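Local coordinates for hypothetical protein (Legionella pneumophila subsp. pneumophila, PDB 4JX2), which is of unknown function, but is a putative secreted protein of the DUF5624 family, at residues M141-N155 with D183-L197. Numbering follows the deposited sequence.
Sequences MENLLKDIQAVKVIN and DYACSMAGNYMSDVL
Asp-183 pairs with Lys-152 in a salt bridge, Lys-152 NZ lying 3.0 Å from Asp-183 OD1. The ammonium comes from above the carboxylate plane, 53° out of it. A bend at the end of the lysine chain (chi4 77°) turns NZ to the acid. A water also donates to Asp-183 OD1 and to Lys-152 O, and accepts from Asn-155 ND2. Asn-155 OD1 bonds Trp-162 NE1, and Asn-426 holds Asp-183 OD2. One turn on, Cys-186 CB packs 3.6 Å from Lys-152 CB, and its SG faces Val-151 CG1. At Gly-190 the backbones come close, Leu-145 CA to Gly-190 CA 5.5 Å. With no side chain there, Leu-145 CD1 lies against Gly-190 CA. Leu-145 is a knob among Gly-190, Met-193, Ser-194 and Leu-197. Met-193, a selenomethionine, sits between Met-141, Leu-144, Leu-145 and Ile-148. This is reciprocal knobs-into-holes packing of antiparallel helices (156°), whose axes approach to 9.2 Å. Met-193 CE reaches Leu-144 CD2 at 3.6 Å. Val-196 CG1 and Leu-197 CG close the end around the selenium of Met-141. Helix 119-131 packs on both helices, and Ile-429 of the C-terminal tail touches Leu-145. Leu-37 of the second subunit packs on Leu-144 and Ile-148, so helix 136-155 takes part in the contact between subunits.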
loop_
_atom_site.group_PDB
_atom_site.type_symbol
_atom_site.label_atom_id
_atom_site.label_comp_id
_atom_site.label_asym_id
_atom_site.label_seq_id
_atom_site.Cartn_x
_atom_site.Cartn_y
_atom_site.Cartn_z
HETATM N N MSE A 141 -33.997 3.486 -9.765
HETATM C CA MSE A 141 -34.653 2.322 -9.176
HETATM C C MSE A 141 -35.625 1.677 -10.165
HETATM O O MSE A 141 -35.648 0.442 -10.266
HETATM C CB MSE A 141 -35.380 2.651 -7.872
HETATM C CG MSE A 141 -35.679 1.388 -7.069
HETATM SE SE MSE A 141 -36.807 1.647 -5.537
HETATM C CE MSE A 141 -35.482 1.927 -4.260
ATOM N N GLU A 142 -36.396 2.498 -10.918
ATOM C CA GLU A 142 -37.330 1.982 -11.921
ATOM C C GLU A 142 -36.574 1.089 -12.943
ATOM O O GLU A 142 -37.038 -0.001 -13.287
ATOM C CB GLU A 142 -38.044 3.137 -12.619
ATOM C CG GLU A 142 -39.092 2.696 -13.639
ATOM C CD GLU A 142 -38.636 2.168 -14.997
ATOM O OE1 GLU A 142 -37.587 2.622 -15.520
ATOM O OE2 GLU A 142 -39.350 1.294 -15.543
ATOM N N ASN A 143 -35.406 1.565 -13.408
ATOM C CA ASN A 143 -34.573 0.870 -14.369
ATOM C C ASN A 143 -33.953 -0.373 -13.745
ATOM O O ASN A 143 -33.943 -1.427 -14.389
ATOM C CB ASN A 143 -33.508 1.800 -14.900
ATOM C CG ASN A 143 -32.634 1.125 -15.890
ATOM O OD1 ASN A 143 -33.023 0.916 -17.058
ATOM N ND2 ASN A 143 -31.463 0.712 -15.408
ATOM N N LEU A 144 -33.461 -0.257 -12.488
ATOM C CA LEU A 144 -32.903 -1.368 -11.733
ATOM C C LEU A 144 -33.958 -2.489 -11.610
ATOM O O LEU A 144 -33.640 -3.646 -11.901
ATOM C CB LEU A 144 -32.412 -0.906 -10.353
ATOM C CG LEU A 144 -31.643 -1.954 -9.534
ATOM C CD1 LEU A 144 -30.403 -2.450 -10.268
ATOM C CD2 LEU A 144 -31.229 -1.396 -8.195
ATOM N N LEU A 145 -35.221 -2.136 -11.249
ATOM C CA LEU A 145 -36.332 -3.074 -11.125
ATOM C C LEU A 145 -36.634 -3.744 -12.498
ATOM O O LEU A 145 -36.792 -4.970 -12.569
ATOM C CB LEU A 145 -37.558 -2.342 -10.552
ATOM C CG LEU A 145 -38.938 -3.019 -10.621
ATOM C CD1 LEU A 145 -38.916 -4.417 -10.064
ATOM C CD2 LEU A 145 -39.945 -2.221 -9.854
ATOM N N LYS A 146 -36.677 -2.946 -13.572
ATOM C CA LYS A 146 -36.882 -3.437 -14.933
ATOM C C LYS A 146 -35.815 -4.500 -15.291
ATOM O O LYS A 146 -36.153 -5.584 -15.758
ATOM C CB LYS A 146 -36.835 -2.255 -15.916
ATOM C CG LYS A 146 -36.859 -2.655 -17.378
ATOM C CD LYS A 146 -36.811 -1.456 -18.331
ATOM C CE LYS A 146 -35.420 -0.901 -18.540
ATOM N NZ LYS A 146 -35.415 0.195 -19.538
ATOM N N ASP A 147 -34.542 -4.196 -15.027
ATOM C CA ASP A 147 -33.425 -5.074 -15.377
ATOM C C ASP A 147 -33.387 -6.363 -14.512
ATOM O O ASP A 147 -32.974 -7.412 -15.021
ATOM C CB ASP A 147 -32.092 -4.290 -15.345
ATOM C CG ASP A 147 -31.976 -3.229 -16.454
ATOM O OD1 ASP A 147 -32.622 -3.398 -17.530
ATOM O OD2 ASP A 147 -31.215 -2.261 -16.272
ATOM N N ILE A 148 -33.891 -6.304 -13.253
ATOM C CA ILE A 148 -34.006 -7.469 -12.357
ATOM C C ILE A 148 -35.121 -8.413 -12.868
ATOM O O ILE A 148 -34.992 -9.634 -12.764
ATOM C CB ILE A 148 -34.240 -7.029 -10.887
ATOM C CG1 ILE A 148 -32.934 -6.507 -10.280
ATOM C CG2 ILE A 148 -34.827 -8.161 -10.018
ATOM C CD1 ILE A 148 -33.115 -5.569 -9.201
ATOM N N GLN A 149 -36.182 -7.842 -13.453
ATOM C CA GLN A 149 -37.290 -8.612 -14.015
ATOM C C GLN A 149 -36.807 -9.374 -15.248
ATOM O O GLN A 149 -37.113 -10.558 -15.379
ATOM C CB GLN A 149 -38.490 -7.711 -14.316
ATOM C CG GLN A 149 -39.748 -8.459 -14.748
ATOM C CD GLN A 149 -40.945 -7.540 -14.803
ATOM O OE1 GLN A 149 -40.851 -6.359 -15.190
ATOM N NE2 GLN A 149 -42.099 -8.064 -14.395
ATOM N N ALA A 150 -35.996 -8.724 -16.103
ATOM C CA ALA A 150 -35.393 -9.349 -17.287
ATOM C C ALA A 150 -34.487 -10.518 -16.867
ATOM O O ALA A 150 -34.594 -11.592 -17.461
ATOM C CB ALA A 150 -34.601 -8.319 -18.084
ATOM N N VAL A 151 -33.668 -10.340 -15.797
ATOM C CA VAL A 151 -32.777 -11.390 -15.287
ATOM C C VAL A 151 -33.579 -12.566 -14.757
ATOM O O VAL A 151 -33.220 -13.702 -15.078
ATOM C CB VAL A 151 -31.774 -10.878 -14.229
ATOM C CG1 VAL A 151 -31.145 -12.038 -13.438
ATOM C CG2 VAL A 151 -30.695 -10.023 -14.898
ATOM N N LYS A 152 -34.665 -12.306 -13.963
ATOM C CA LYS A 152 -35.531 -13.360 -13.423
ATOM C C LYS A 152 -36.023 -14.265 -14.552
ATOM O O LYS A 152 -35.969 -15.491 -14.422
ATOM C CB LYS A 152 -36.736 -12.780 -12.649
ATOM C CG LYS A 152 -37.474 -13.833 -11.808
ATOM C CD LYS A 152 -38.728 -13.306 -11.115
ATOM C CE LYS A 152 -39.682 -14.398 -10.697
ATOM N NZ LYS A 152 -39.211 -15.095 -9.483
ATOM N N VAL A 153 -36.466 -13.657 -15.669
ATOM C CA VAL A 153 -37.006 -14.382 -16.806
ATOM C C VAL A 153 -35.899 -15.241 -17.461
ATOM O O VAL A 153 -36.119 -16.438 -17.641
ATOM C CB VAL A 153 -37.704 -13.413 -17.802
ATOM C CG1 VAL A 153 -38.158 -14.125 -19.071
ATOM C CG2 VAL A 153 -38.877 -12.708 -17.139
ATOM N N ILE A 154 -34.722 -14.653 -17.780
ATOM C CA ILE A 154 -33.627 -15.367 -18.443
ATOM C C ILE A 154 -33.101 -16.540 -17.553
ATOM O O ILE A 154 -32.780 -17.618 -18.085
ATOM C CB ILE A 154 -32.504 -14.379 -18.899
ATOM C CG1 ILE A 154 -31.837 -14.839 -20.178
ATOM C CG2 ILE A 154 -31.462 -14.107 -17.836
ATOM C CD1 ILE A 154 -32.496 -14.328 -21.440
ATOM N N ASN A 155 -33.073 -16.331 -16.209
ATOM C CA ASN A 155 -32.663 -17.326 -15.211
ATOM C C ASN A 155 -33.662 -18.490 -15.172
ATOM O O ASN A 155 -33.279 -19.612 -14.837
ATOM C CB ASN A 155 -32.522 -16.694 -13.814
ATOM C CG ASN A 155 -31.957 -17.633 -12.761
ATOM O OD1 ASN A 155 -30.749 -17.881 -12.709
ATOM N ND2 ASN A 155 -32.801 -18.139 -11.867
ATOM N N ASP A 183 -33.644 -16.851 -8.571
ATOM C CA ASP A 183 -35.078 -16.649 -8.729
ATOM C C ASP A 183 -35.651 -15.920 -7.485
ATOM O O ASP A 183 -36.307 -14.882 -7.631
ATOM C CB ASP A 183 -35.776 -17.984 -8.974
ATOM C CG ASP A 183 -37.222 -17.816 -9.385
ATOM O OD1 ASP A 183 -37.469 -17.310 -10.507
ATOM O OD2 ASP A 183 -38.111 -18.143 -8.572
ATOM N N TYR A 184 -35.338 -16.436 -6.278
ATOM C CA TYR A 184 -35.709 -15.874 -4.974
ATOM C C TYR A 184 -35.212 -14.420 -4.825
ATOM O O TYR A 184 -35.964 -13.546 -4.366
ATOM C CB TYR A 184 -35.127 -16.743 -3.832
ATOM C CG TYR A 184 -35.375 -16.168 -2.454
ATOM C CD1 TYR A 184 -36.632 -16.251 -1.856
ATOM C CD2 TYR A 184 -34.358 -15.521 -1.751
ATOM C CE1 TYR A 184 -36.866 -15.719 -0.590
ATOM C CE2 TYR A 184 -34.583 -14.978 -0.485
ATOM C CZ TYR A 184 -35.837 -15.095 0.097
ATOM O OH TYR A 184 -36.073 -14.555 1.333
ATOM N N ALA A 185 -33.928 -14.185 -5.189
ATOM C CA ALA A 185 -33.266 -12.890 -5.117
ATOM C C ALA A 185 -33.969 -11.871 -6.003
ATOM O O ALA A 185 -34.293 -10.782 -5.526
ATOM C CB ALA A 185 -31.812 -13.027 -5.519
ATOM N N CYS A 186 -34.258 -12.233 -7.267
ATOM C CA CYS A 186 -34.957 -11.350 -8.209
ATOM C C CYS A 186 -36.355 -11.024 -7.701
ATOM O O CYS A 186 -36.754 -9.858 -7.700
ATOM C CB CYS A 186 -35.002 -11.959 -9.606
ATOM S SG CYS A 186 -33.379 -12.105 -10.396
ATOM N N SER A 187 -37.078 -12.049 -7.236
ATOM C CA SER A 187 -38.434 -11.918 -6.713
ATOM C C SER A 187 -38.456 -10.991 -5.466
ATOM O O SER A 187 -39.290 -10.086 -5.386
ATOM C CB SER A 187 -38.991 -13.300 -6.385
ATOM O OG SER A 187 -40.341 -13.228 -5.960
HETATM N N MSE A 188 -37.521 -11.201 -4.523
HETATM C CA MSE A 188 -37.422 -10.413 -3.305
HETATM C C MSE A 188 -37.104 -8.943 -3.620
HETATM O O MSE A 188 -37.890 -8.067 -3.258
HETATM C CB MSE A 188 -36.361 -11.025 -2.392
HETATM C CG MSE A 188 -36.150 -10.258 -1.122
HETATM SE SE MSE A 188 -34.958 -11.233 0.044
HETATM C CE MSE A 188 -35.415 -10.387 1.718
ATOM N N ALA A 189 -35.970 -8.684 -4.299
ATOM C CA ALA A 189 -35.502 -7.343 -4.673
ATOM C C ALA A 189 -36.479 -6.616 -5.583
ATOM O O ALA A 189 -36.704 -5.421 -5.390
ATOM C CB ALA A 189 -34.146 -7.439 -5.352
ATOM N N GLY A 190 -37.043 -7.332 -6.563
ATOM C CA GLY A 190 -38.026 -6.798 -7.499
ATOM C C GLY A 190 -39.277 -6.306 -6.808
ATOM O O GLY A 190 -39.641 -5.137 -6.939
ATOM N N ASN A 191 -39.908 -7.170 -6.011
ATOM C CA ASN A 191 -41.126 -6.789 -5.290
ATOM C C ASN A 191 -40.853 -5.772 -4.176
ATOM O O ASN A 191 -41.746 -4.987 -3.853
ATOM C CB ASN A 191 -41.853 -7.997 -4.762
ATOM C CG ASN A 191 -42.512 -8.788 -5.863
ATOM O OD1 ASN A 191 -43.254 -8.247 -6.698
ATOM N ND2 ASN A 191 -42.274 -10.087 -5.870
ATOM N N TYR A 192 -39.616 -5.730 -3.641
ATOM C CA TYR A 192 -39.262 -4.737 -2.635
ATOM C C TYR A 192 -39.246 -3.356 -3.314
ATOM O O TYR A 192 -39.890 -2.424 -2.819
ATOM C CB TYR A 192 -37.913 -5.060 -1.944
ATOM C CG TYR A 192 -37.385 -3.898 -1.131
ATOM C CD1 TYR A 192 -38.038 -3.480 0.031
ATOM C CD2 TYR A 192 -36.282 -3.163 -1.562
ATOM C CE1 TYR A 192 -37.596 -2.373 0.750
ATOM C CE2 TYR A 192 -35.830 -2.051 -0.849
ATOM C CZ TYR A 192 -36.486 -1.668 0.316
ATOM O OH TYR A 192 -36.081 -0.567 1.024
HETATM N N MSE A 193 -38.539 -3.238 -4.469
HETATM C CA MSE A 193 -38.442 -1.983 -5.224
HETATM C C MSE A 193 -39.811 -1.510 -5.673
HETATM O O MSE A 193 -40.109 -0.317 -5.569
HETATM C CB MSE A 193 -37.529 -2.140 -6.421
HETATM C CG MSE A 193 -36.085 -2.236 -6.023
HETATM SE SE MSE A 193 -34.935 -2.529 -7.550
HETATM C CE MSE A 193 -33.645 -3.546 -6.593
ATOM N N SER A 194 -40.663 -2.460 -6.097
ATOM C CA SER A 194 -42.026 -2.189 -6.520
ATOM C C SER A 194 -42.818 -1.506 -5.394
ATOM O O SER A 194 -43.478 -0.488 -5.638
ATOM C CB SER A 194 -42.705 -3.483 -6.949
ATOM O OG SER A 194 -44.032 -3.224 -7.370
ATOM N N ASP A 195 -42.693 -2.043 -4.155
ATOM C CA ASP A 195 -43.351 -1.572 -2.941
ATOM C C ASP A 195 -42.894 -0.178 -2.553
ATOM O O ASP A 195 -43.701 0.603 -2.063
ATOM C CB ASP A 195 -43.096 -2.567 -1.799
ATOM C CG ASP A 195 -43.860 -3.884 -1.923
ATOM O OD1 ASP A 195 -44.830 -3.946 -2.732
ATOM O OD2 ASP A 195 -43.506 -4.843 -1.202
ATOM N N VAL A 196 -41.617 0.143 -2.797
ATOM C CA VAL A 196 -41.035 1.460 -2.498
ATOM C C VAL A 196 -41.608 2.503 -3.489
ATOM O O VAL A 196 -42.077 3.570 -3.058
ATOM C CB VAL A 196 -39.478 1.408 -2.519
ATOM C CG1 VAL A 196 -38.865 2.807 -2.658
ATOM C CG2 VAL A 196 -38.932 0.687 -1.289
ATOM N N LEU A 197 -41.589 2.174 -4.803
ATOM C CA LEU A 197 -42.069 3.046 -5.875
ATOM C C LEU A 197 -43.603 3.186 -5.848
ATOM O O LEU A 197 -44.129 4.203 -6.324
ATOM C CB LEU A 197 -41.593 2.548 -7.246
ATOM C CG LEU A 197 -40.081 2.486 -7.478
ATOM C CD1 LEU A 197 -39.748 1.547 -8.610
ATOM C CD2 LEU A 197 -39.484 3.849 -7.720
HETATM O O HOH W 1 -35.463 -16.876 -12.229
#